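Local atomic coordinates of rhamnosidase B (Bacillus sp., PDB entry 2OKX), a protein that releases terminal alpha-L-rhamnose from glycosides by hydrolysis, as a family 78 glycoside hydrolase that probably works with inversion of the anomeric configuration. Residues R4-W10 with G110-E116; P39-T45 with F72-I78. One frame throughout, in Å; residues are numbered along the deposited sequence.

Interaction 1 (R4-W10 with G110-E116); sequences RNWNASW and GLIAEIE
The carboxylate of E114 receives three groups from the chain start. OE1 accepts N7 N at 2.6 Å, on the syn side but 33° out of the carboxylate plane. OE2 accepts two donors arriving from opposite faces of that plane: R4 NH2 at 3.1 Å, a salt bridge at a nearly straight 170°, and N7 ND2 at 3.3 Å. A second, weak arm of the network runs from R4 NH2 to E116 OE1 (3.5 Å). Farther along, I112 lays CG2 over the centre of the six-membered ring of W10, 3.7 Å from its centroid, a CH-pi contact. The CD1 branch of I112, whose CG1 is anti to the backbone N (chi1 -174°), reaches W6 CE3 at 4.0 Å; R4 NH1 lies on the far side of that indole, offset toward its rim. In the second shell, T121 OG1 also bonds E114 OE2, W187 stacks on W10, and Y73 meets W6 edge-to-face. Segment 4-10 thus runs along the I112, E114 and E116 side of strand 110-117, in the opposite direction. With R4, two N-H donors of N7 and the T121 hydroxyl around it, the buried carboxylate is probably stabilised as an anion.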
ATOM      1  N   ARG A   4      27.059  -2.914  13.501  1.00 38.38           N
ATOM      2  CA  ARG A   4      27.699  -3.113  14.789  1.00 38.69           C
ATOM      3  C   ARG A   4      28.178  -4.556  14.887  1.00 39.48           C
ATOM      4  O   ARG A   4      27.829  -5.392  14.059  1.00 40.07           O
ATOM      5  CB  ARG A   4      26.706  -2.825  15.922  1.00 38.01           C
ATOM      6  CG  ARG A   4      25.482  -3.732  15.949  1.00 37.22           C
ATOM      7  CD  ARG A   4      24.530  -3.319  17.058  1.00 37.35           C
ATOM      8  NE  ARG A   4      25.091  -3.538  18.390  1.00 35.88           N
ATOM      9  CZ  ARG A   4      25.044  -4.695  19.044  1.00 36.40           C
ATOM     10  NH1 ARG A   4      24.460  -5.750  18.487  1.00 36.12           N
ATOM     11  NH2 ARG A   4      25.571  -4.796  20.261  1.00 35.11           N
ATOM     12  N   ASN A   5      28.974  -4.848  15.910  1.00 39.74           N
ATOM     13  CA  ASN A   5      29.471  -6.210  16.119  1.00 40.76           C
ATOM     14  C   ASN A   5      28.473  -6.865  17.030  1.00 40.21           C
ATOM     15  O   ASN A   5      28.221  -6.372  18.149  1.00 41.13           O
ATOM     16  CB  ASN A   5      30.836  -6.199  16.819  1.00 42.39           C
ATOM     17  CG  ASN A   5      31.884  -5.465  16.036  1.00 44.41           C
ATOM     18  OD1 ASN A   5      32.000  -5.617  14.786  1.00 45.45           O
ATOM     19  ND2 ASN A   5      32.692  -4.669  16.742  1.00 46.15           N
ATOM     20  N   TRP A   6      27.908  -7.973  16.586  1.00 37.42           N
ATOM     21  CA  TRP A   6      26.927  -8.680  17.372  1.00 37.55           C
ATOM     22  C   TRP A   6      27.493  -9.809  18.239  1.00 38.20           C
ATOM     23  O   TRP A   6      28.456 -10.486  17.865  1.00 36.45           O
ATOM     24  CB  TRP A   6      25.853  -9.253  16.441  1.00 37.08           C
ATOM     25  CG  TRP A   6      25.054  -8.205  15.728  1.00 37.45           C
ATOM     26  CD1 TRP A   6      25.436  -7.458  14.649  1.00 37.21           C
ATOM     27  CD2 TRP A   6      23.723  -7.800  16.046  1.00 36.29           C
ATOM     28  NE1 TRP A   6      24.417  -6.619  14.269  1.00 37.93           N
ATOM     29  CE2 TRP A   6      23.353  -6.809  15.112  1.00 37.58           C
ATOM     30  CE3 TRP A   6      22.808  -8.180  17.030  1.00 37.09           C
ATOM     31  CZ2 TRP A   6      22.093  -6.187  15.133  1.00 37.38           C
ATOM     32  CZ3 TRP A   6      21.551  -7.562  17.053  1.00 37.65           C
ATOM     33  CH2 TRP A   6      21.211  -6.577  16.105  1.00 35.90           C
ATOM     34  N   ASN A   7      26.865 -10.001  19.393  1.00 42.23           N
ATOM     35  CA  ASN A   7      27.240 -11.044  20.337  1.00 43.43           C
ATOM     36  C   ASN A   7      25.986 -11.860  20.591  1.00 42.88           C
ATOM     37  O   ASN A   7      25.789 -12.411  21.673  1.00 45.54           O
ATOM     38  CB  ASN A   7      27.729 -10.433  21.652  1.00 45.80           C
ATOM     39  CG  ASN A   7      28.954  -9.569  21.467  1.00 48.96           C
ATOM     40  OD1 ASN A   7      30.001 -10.046  21.027  1.00 51.57           O
ATOM     41  ND2 ASN A   7      28.832  -8.286  21.797  1.00 50.75           N
ATOM     42  N   ALA A   8      25.127 -11.907  19.581  1.00 41.04           N
ATOM     43  CA  ALA A   8      23.879 -12.649  19.661  1.00 39.01           C
ATOM     44  C   ALA A   8      23.760 -13.496  18.405  1.00 37.36           C
ATOM     45  O   ALA A   8      24.472 -13.267  17.425  1.00 36.76           O
ATOM     46  CB  ALA A   8      22.698 -11.688  19.765  1.00 38.46           C
ATOM     47  N   SER A   9      22.858 -14.468  18.431  1.00 36.25           N
ATOM     48  CA  SER A   9      22.671 -15.344  17.286  1.00 35.81           C
ATOM     49  C   SER A   9      21.242 -15.325  16.769  1.00 34.40           C
ATOM     50  O   SER A   9      20.298 -15.142  17.537  1.00 34.37           O
ATOM     51  CB  SER A   9      23.043 -16.779  17.668  1.00 36.61           C
ATOM     52  OG  SER A   9      24.368 -16.845  18.166  1.00 39.64           O
ATOM     53  N   TRP A  10      21.092 -15.499  15.459  1.00 33.65           N
ATOM     54  CA  TRP A  10      19.770 -15.562  14.855  1.00 32.09           C
ATOM     55  C   TRP A  10      19.169 -16.859  15.376  1.00 32.81           C
ATOM     56  O   TRP A  10      19.827 -17.904  15.348  1.00 34.71           O
ATOM     57  CB  TRP A  10      19.856 -15.655  13.332  1.00 30.55           C
ATOM     58  CG  TRP A  10      20.024 -14.362  12.612  1.00 30.56           C
ATOM     59  CD1 TRP A  10      21.189 -13.810  12.172  1.00 29.32           C
ATOM     60  CD2 TRP A  10      18.975 -13.479  12.195  1.00 30.01           C
ATOM     61  NE1 TRP A  10      20.934 -12.638  11.497  1.00 30.90           N
ATOM     62  CE2 TRP A  10      19.581 -12.412  11.498  1.00 30.11           C
ATOM     63  CE3 TRP A  10      17.582 -13.490  12.339  1.00 28.86           C
ATOM     64  CZ2 TRP A  10      18.839 -11.363  10.943  1.00 29.96           C
ATOM     65  CZ3 TRP A  10      16.842 -12.445  11.786  1.00 27.93           C
ATOM     66  CH2 TRP A  10      17.475 -11.399  11.097  1.00 27.09           C
ATOM     67  N   GLY A 110      13.206 -16.004  11.696  1.00 29.17           N
ATOM     68  CA  GLY A 110      14.349 -15.691  12.525  1.00 28.76           C
ATOM     69  C   GLY A 110      14.238 -14.441  13.371  1.00 29.61           C
ATOM     70  O   GLY A 110      13.542 -13.484  13.024  1.00 28.62           O
ATOM     71  N   LEU A 111      14.943 -14.468  14.494  1.00 29.16           N
ATOM     72  CA  LEU A 111      14.983 -13.358  15.428  1.00 28.79           C
ATOM     73  C   LEU A 111      16.389 -13.224  15.992  1.00 30.34           C
ATOM     74  O   LEU A 111      17.017 -14.218  16.359  1.00 30.41           O
ATOM     75  CB  LEU A 111      14.017 -13.591  16.587  1.00 29.09           C
ATOM     76  CG  LEU A 111      14.203 -12.629  17.769  1.00 30.36           C
ATOM     77  CD1 LEU A 111      13.823 -11.217  17.349  1.00 30.08           C
ATOM     78  CD2 LEU A 111      13.350 -13.086  18.944  1.00 30.04           C
ATOM     79  N   ILE A 112      16.885 -11.995  16.042  1.00 29.64           N
ATOM     80  CA  ILE A 112      18.196 -11.727  16.608  1.00 29.63           C
ATOM     81  C   ILE A 112      18.070 -10.440  17.422  1.00 30.55           C
ATOM     82  O   ILE A 112      17.645  -9.403  16.905  1.00 28.93           O
ATOM     83  CB  ILE A 112      19.283 -11.582  15.512  1.00 29.69           C
ATOM     84  CG1 ILE A 112      20.657 -11.439  16.170  1.00 29.04           C
ATOM     85  CG2 ILE A 112      18.982 -10.394  14.610  1.00 29.21           C
ATOM     86  CD1 ILE A 112      21.815 -11.546  15.206  1.00 27.47           C
ATOM     87  N   ALA A 113      18.411 -10.524  18.704  1.00 29.22           N
ATOM     88  CA  ALA A 113      18.318  -9.376  19.596  1.00 30.77           C
ATOM     89  C   ALA A 113      19.416  -9.406  20.643  1.00 31.91           C
ATOM     90  O   ALA A 113      19.831 -10.472  21.097  1.00 33.15           O
ATOM     91  CB  ALA A 113      16.953  -9.352  20.272  1.00 29.13           C
ATOM     92  N   GLU A 114      19.876  -8.226  21.035  1.00 33.61           N
ATOM     93  CA  GLU A 114      20.934  -8.122  22.024  1.00 34.10           C
ATOM     94  C   GLU A 114      20.788  -6.844  22.841  1.00 34.25           C
ATOM     95  O   GLU A 114      20.574  -5.766  22.283  1.00 32.82           O
ATOM     96  CB  GLU A 114      22.291  -8.126  21.319  1.00 33.95           C
ATOM     97  CG  GLU A 114      23.489  -8.240  22.247  1.00 36.85           C
ATOM     98  CD  GLU A 114      24.799  -8.048  21.512  1.00 36.65           C
ATOM     99  OE1 GLU A 114      24.937  -8.597  20.400  1.00 37.48           O
ATOM    100  OE2 GLU A 114      25.691  -7.357  22.047  1.00 39.30           O
ATOM    101  N   ILE A 115      20.890  -6.974  24.160  1.00 34.42           N
ATOM    102  CA  ILE A 115      20.803  -5.825  25.052  1.00 35.80           C
ATOM    103  C   ILE A 115      22.224  -5.485  25.477  1.00 38.23           C
ATOM    104  O   ILE A 115      22.944  -6.337  25.997  1.00 39.18           O
ATOM    105  CB  ILE A 115      19.960  -6.132  26.303  1.00 35.65           C
ATOM    106  CG1 ILE A 115      18.512  -6.407  25.896  1.00 35.30           C
ATOM    107  CG2 ILE A 115      20.024  -4.959  27.273  1.00 34.16           C
ATOM    108  CD1 ILE A 115      17.592  -6.689  27.059  1.00 38.11           C
ATOM    109  N   GLU A 116      22.624  -4.241  25.243  1.00 39.53           N
ATOM    110  CA  GLU A 116      23.966  -3.796  25.580  1.00 42.43           C
ATOM    111  C   GLU A 116      23.940  -2.531  26.424  1.00 43.16           C
ATOM    112  O   GLU A 116      23.118  -1.639  26.207  1.00 42.43           O
ATOM    113  CB  GLU A 116      24.763  -3.548  24.295  1.00 44.81           C
ATOM    114  CG  GLU A 116      26.173  -3.019  24.511  1.00 51.25           C
ATOM    115  CD  GLU A 116      26.956  -2.892  23.213  1.00 54.19           C
ATOM    116  OE1 GLU A 116      26.522  -2.134  22.318  1.00 55.82           O
ATOM    117  OE2 GLU A 116      28.008  -3.554  23.085  1.00 56.86           O
TER
HETATM  118  O   HOH W   1      26.262  -1.196  19.111  1.00 49.15           O

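Interaction 2 (P39-T45 with F72-I78); sequences PAMLHIT and FYDSYDI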
ATOM      1  N   PRO A  39      23.136   4.302  28.528  1.00 42.96           N
ATOM      2  CA  PRO A  39      21.804   3.783  28.208  1.00 40.50           C
ATOM      3  C   PRO A  39      21.824   2.301  27.863  1.00 38.57           C
ATOM      4  O   PRO A  39      22.758   1.813  27.227  1.00 39.94           O
ATOM      5  CB  PRO A  39      21.388   4.636  27.016  1.00 41.26           C
ATOM      6  CG  PRO A  39      22.682   4.828  26.302  1.00 41.77           C
ATOM      7  CD  PRO A  39      23.639   5.154  27.435  1.00 42.05           C
ATOM      8  N   ALA A  40      20.794   1.587  28.296  1.00 35.84           N
ATOM      9  CA  ALA A  40      20.682   0.169  28.007  1.00 34.42           C
ATOM     10  C   ALA A  40      19.987   0.074  26.654  1.00 34.59           C
ATOM     11  O   ALA A  40      18.785   0.320  26.546  1.00 33.32           O
ATOM     12  CB  ALA A  40      19.857  -0.523  29.082  1.00 32.77           C
ATOM     13  N   MET A  41      20.752  -0.268  25.623  1.00 32.90           N
ATOM     14  CA  MET A  41      20.216  -0.377  24.274  1.00 31.70           C
ATOM     15  C   MET A  41      19.854  -1.810  23.898  1.00 32.51           C
ATOM     16  O   MET A  41      20.571  -2.757  24.234  1.00 33.28           O
ATOM     17  CB  MET A  41      21.227   0.163  23.256  1.00 30.64           C
ATOM     18  CG  MET A  41      21.618   1.621  23.453  1.00 30.51           C
ATOM     19  SD  MET A  41      20.189   2.734  23.456  1.00 30.17           S
ATOM     20  CE  MET A  41      19.749   2.726  21.702  1.00 27.64           C
ATOM     21  N   LEU A  42      18.733  -1.957  23.200  1.00 29.97           N
ATOM     22  CA  LEU A  42      18.271  -3.258  22.740  1.00 29.46           C
ATOM     23  C   LEU A  42      18.232  -3.186  21.218  1.00 30.81           C
ATOM     24  O   LEU A  42      17.402  -2.480  20.636  1.00 29.88           O
ATOM     25  CB  LEU A  42      16.880  -3.566  23.300  1.00 25.61           C
ATOM     26  CG  LEU A  42      16.366  -5.000  23.139  1.00 26.17           C
ATOM     27  CD1 LEU A  42      15.168  -5.226  24.048  1.00 24.08           C
ATOM     28  CD2 LEU A  42      15.995  -5.262  21.684  1.00 25.98           C
ATOM     29  N   HIS A  43      19.153  -3.904  20.583  1.00 29.22           N
ATOM     30  CA  HIS A  43      19.265  -3.941  19.130  1.00 28.37           C
ATOM     31  C   HIS A  43      18.538  -5.180  18.636  1.00 27.75           C
ATOM     32  O   HIS A  43      18.772  -6.281  19.132  1.00 28.66           O
ATOM     33  CB  HIS A  43      20.738  -3.995  18.741  1.00 28.15           C
ATOM     34  CG  HIS A  43      21.568  -2.936  19.398  1.00 27.40           C
ATOM     35  ND1 HIS A  43      21.556  -1.618  18.994  1.00 26.58           N
ATOM     36  CD2 HIS A  43      22.430  -3.002  20.441  1.00 27.02           C
ATOM     37  CE1 HIS A  43      22.376  -0.918  19.756  1.00 26.86           C
ATOM     38  NE2 HIS A  43      22.920  -1.734  20.642  1.00 28.47           N
ATOM     39  N   ILE A  44      17.668  -5.008  17.647  1.00 27.63           N
ATOM     40  CA  ILE A  44      16.880  -6.129  17.161  1.00 26.91           C
ATOM     41  C   ILE A  44      16.387  -6.030  15.720  1.00 26.87           C
ATOM     42  O   ILE A  44      16.203  -4.940  15.174  1.00 25.95           O
ATOM     43  CB  ILE A  44      15.638  -6.317  18.072  1.00 29.34           C
ATOM     44  CG1 ILE A  44      14.729  -7.427  17.539  1.00 27.49           C
ATOM     45  CG2 ILE A  44      14.859  -5.003  18.155  1.00 30.20           C
ATOM     46  CD1 ILE A  44      13.504  -7.679  18.411  1.00 29.67           C
ATOM     47  N   THR A  45      16.196  -7.195  15.113  1.00 26.16           N
ATOM     48  CA  THR A  45      15.650  -7.303  13.768  1.00 25.72           C
ATOM     49  C   THR A  45      15.071  -8.706  13.684  1.00 25.68           C
ATOM     50  O   THR A  45      15.381  -9.561  14.512  1.00 26.56           O
ATOM     51  CB  THR A  45      16.705  -7.083  12.660  1.00 26.16           C
ATOM     52  OG1 THR A  45      16.032  -6.947  11.400  1.00 25.99           O
ATOM     53  CG2 THR A  45      17.671  -8.257  12.575  1.00 26.73           C
ATOM     54  N   PHE A  72      17.720  -4.269   7.917  1.00 25.43           N
ATOM     55  CA  PHE A  72      17.686  -3.185   8.896  1.00 24.67           C
ATOM     56  C   PHE A  72      17.346  -3.655  10.311  1.00 25.38           C
ATOM     57  O   PHE A  72      16.420  -4.444  10.511  1.00 26.86           O
ATOM     58  CB  PHE A  72      16.664  -2.132   8.459  1.00 23.78           C
ATOM     59  CG  PHE A  72      17.143  -1.235   7.352  1.00 22.32           C
ATOM     60  CD1 PHE A  72      18.025  -0.195   7.616  1.00 22.05           C
ATOM     61  CD2 PHE A  72      16.694  -1.418   6.046  1.00 23.67           C
ATOM     62  CE1 PHE A  72      18.455   0.661   6.593  1.00 22.43           C
ATOM     63  CE2 PHE A  72      17.118  -0.572   5.019  1.00 21.63           C
ATOM     64  CZ  PHE A  72      18.000   0.472   5.295  1.00 21.63           C
ATOM     65  N   TYR A  73      18.095  -3.166  11.296  1.00 25.64           N
ATOM     66  CA  TYR A  73      17.835  -3.533  12.684  1.00 25.81           C
ATOM     67  C   TYR A  73      17.540  -2.284  13.504  1.00 24.96           C
ATOM     68  O   TYR A  73      18.064  -1.205  13.223  1.00 23.61           O
ATOM     69  CB  TYR A  73      19.022  -4.304  13.281  1.00 25.41           C
ATOM     70  CG  TYR A  73      20.300  -3.513  13.429  1.00 27.03           C
ATOM     71  CD1 TYR A  73      20.539  -2.738  14.564  1.00 27.06           C
ATOM     72  CD2 TYR A  73      21.284  -3.553  12.441  1.00 27.54           C
ATOM     73  CE1 TYR A  73      21.733  -2.023  14.711  1.00 28.50           C
ATOM     74  CE2 TYR A  73      22.474  -2.845  12.577  1.00 28.26           C
ATOM     75  CZ  TYR A  73      22.693  -2.082  13.713  1.00 28.87           C
ATOM     76  OH  TYR A  73      23.873  -1.382  13.843  1.00 29.80           O
ATOM     77  N   ASP A  74      16.701  -2.443  14.522  1.00 25.43           N
ATOM     78  CA  ASP A  74      16.306  -1.332  15.379  1.00 24.92           C
ATOM     79  C   ASP A  74      17.049  -1.325  16.706  1.00 24.60           C
ATOM     80  O   ASP A  74      17.408  -2.380  17.225  1.00 24.60           O
ATOM     81  CB  ASP A  74      14.801  -1.399  15.643  1.00 22.52           C
ATOM     82  CG  ASP A  74      13.996  -1.453  14.365  1.00 22.48           C
ATOM     83  OD1 ASP A  74      14.275  -0.640  13.463  1.00 22.32           O
ATOM     84  OD2 ASP A  74      13.093  -2.302  14.261  1.00 22.58           O
ATOM     85  N   SER A  75      17.268  -0.129  17.246  1.00 23.89           N
ATOM     86  CA  SER A  75      17.957   0.033  18.522  1.00 23.45           C
ATOM     87  C   SER A  75      17.095   0.869  19.464  1.00 23.31           C
ATOM     88  O   SER A  75      16.902   2.062  19.237  1.00 23.11           O
ATOM     89  CB  SER A  75      19.308   0.727  18.316  1.00 23.49           C
ATOM     90  OG  SER A  75      20.125   0.017  17.403  1.00 25.82           O
ATOM     91  N   TYR A  76      16.582   0.238  20.516  1.00 24.21           N
ATOM     92  CA  TYR A  76      15.740   0.928  21.492  1.00 26.80           C
ATOM     93  C   TYR A  76      16.446   1.209  22.806  1.00 27.14           C
ATOM     94  O   TYR A  76      17.214   0.383  23.295  1.00 28.86           O
ATOM     95  CB  TYR A  76      14.502   0.105  21.844  1.00 24.85           C
ATOM     96  CG  TYR A  76      13.582  -0.224  20.698  1.00 23.52           C
ATOM     97  CD1 TYR A  76      13.862  -1.283  19.835  1.00 22.96           C
ATOM     98  CD2 TYR A  76      12.416   0.509  20.492  1.00 22.72           C
ATOM     99  CE1 TYR A  76      12.998  -1.606  18.792  1.00 22.65           C
ATOM    100  CE2 TYR A  76      11.545   0.196  19.454  1.00 21.22           C
ATOM    101  CZ  TYR A  76      11.841  -0.861  18.606  1.00 22.84           C
ATOM    102  OH  TYR A  76      10.989  -1.163  17.570  1.00 21.37           O
ATOM    103  N   ASP A  77      16.175   2.376  23.379  1.00 27.56           N
ATOM    104  CA  ASP A  77      16.723   2.705  24.684  1.00 27.57           C
ATOM    105  C   ASP A  77      15.639   2.166  25.615  1.00 27.93           C
ATOM    106  O   ASP A  77      14.550   2.741  25.698  1.00 26.42           O
ATOM    107  CB  ASP A  77      16.846   4.213  24.871  1.00 29.14           C
ATOM    108  CG  ASP A  77      17.417   4.582  26.230  1.00 30.26           C
ATOM    109  OD1 ASP A  77      17.062   3.916  27.227  1.00 31.00           O
ATOM    110  OD2 ASP A  77      18.212   5.539  26.303  1.00 31.86           O
ATOM    111  N   ILE A  78      15.918   1.057  26.296  1.00 26.98           N
ATOM    112  CA  ILE A  78      14.932   0.452  27.187  1.00 27.66           C
ATOM    113  C   ILE A  78      15.102   0.804  28.661  1.00 28.60           C
ATOM    114  O   ILE A  78      14.567   0.116  29.527  1.00 29.11           O
ATOM    115  CB  ILE A  78      14.935  -1.089  27.063  1.00 29.50           C
ATOM    116  CG1 ILE A  78      16.342  -1.630  27.342  1.00 30.05           C
ATOM    117  CG2 ILE A  78      14.456  -1.501  25.677  1.00 27.83           C
ATOM    118  CD1 ILE A  78      16.417  -3.138  27.386  1.00 32.32           C
TER
HETATM  119  O   HOH W   2      18.851   3.448  29.371  1.00 34.72           O
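P39-T45 and F72-I78 form an antiparallel beta ladder within a mixed sheet of the N-terminal rhamnosidase domain; the strand axes approach to 4.4 Å, 157° apart in direction. In the backbone, L42 and Y76 make a hydrogen-bonded pair, both N-to-O distances 2.8 Å; I44 and D74 do the same, at 2.7 Å (I44 N to D74 O) and 2.6 Å (D74 N to I44 O). I78 N adds a bond to A40 O at 3.0 Å. H43 faces S75 in a non-hydrogen-bonded pair.

Apolar contacts gather on the face bearing L42, I44 and Y76. The I78 side chain crosses that of L42 at about a right angle, CG2 lying 4.0 Å from L42 CB, while I44 CG2 meets the edge of the Y76 ring at CE1. Strand 49-54 covers this face through Y50 and L52, and Y50 OH bonds both D74 OD2 and Y76 OH.

Among polar groups, a water joins A40 N to D77 OD1, which also accepts from G79 N. With chi1 at -169°, T45 OG1 is turned to donate to F72 O from above the carbonyl plane. On the other face, S75 OG is hydrogen-bonded to H43 ND1 at 2.7 Å, in the plane of the imidazole.

The centres of the two interactions lie 10 Å apart, and strands 41-47 and 110-117, one from each, are neighbours in the same mixed sheet. Along the chain the order is 4-10, 39-45, 72-78, 110-116, so interaction 1 spans the stretch that contains interaction 2. Across the sheet, strand 41-47 stands between 70-77 and 110-117. Probable hydrogen bonds link the contacts: E116 N to M41 O at 2.7 Å and H43 N to E114 O at 2.9 Å. Segment 4-10 leads into strand 9-12, an edge strand of a separate antiparallel sheet. Interaction 1 therefore ties the chain start and that second sheet to the ladder of interaction 2 within one beta-rich N-terminal region.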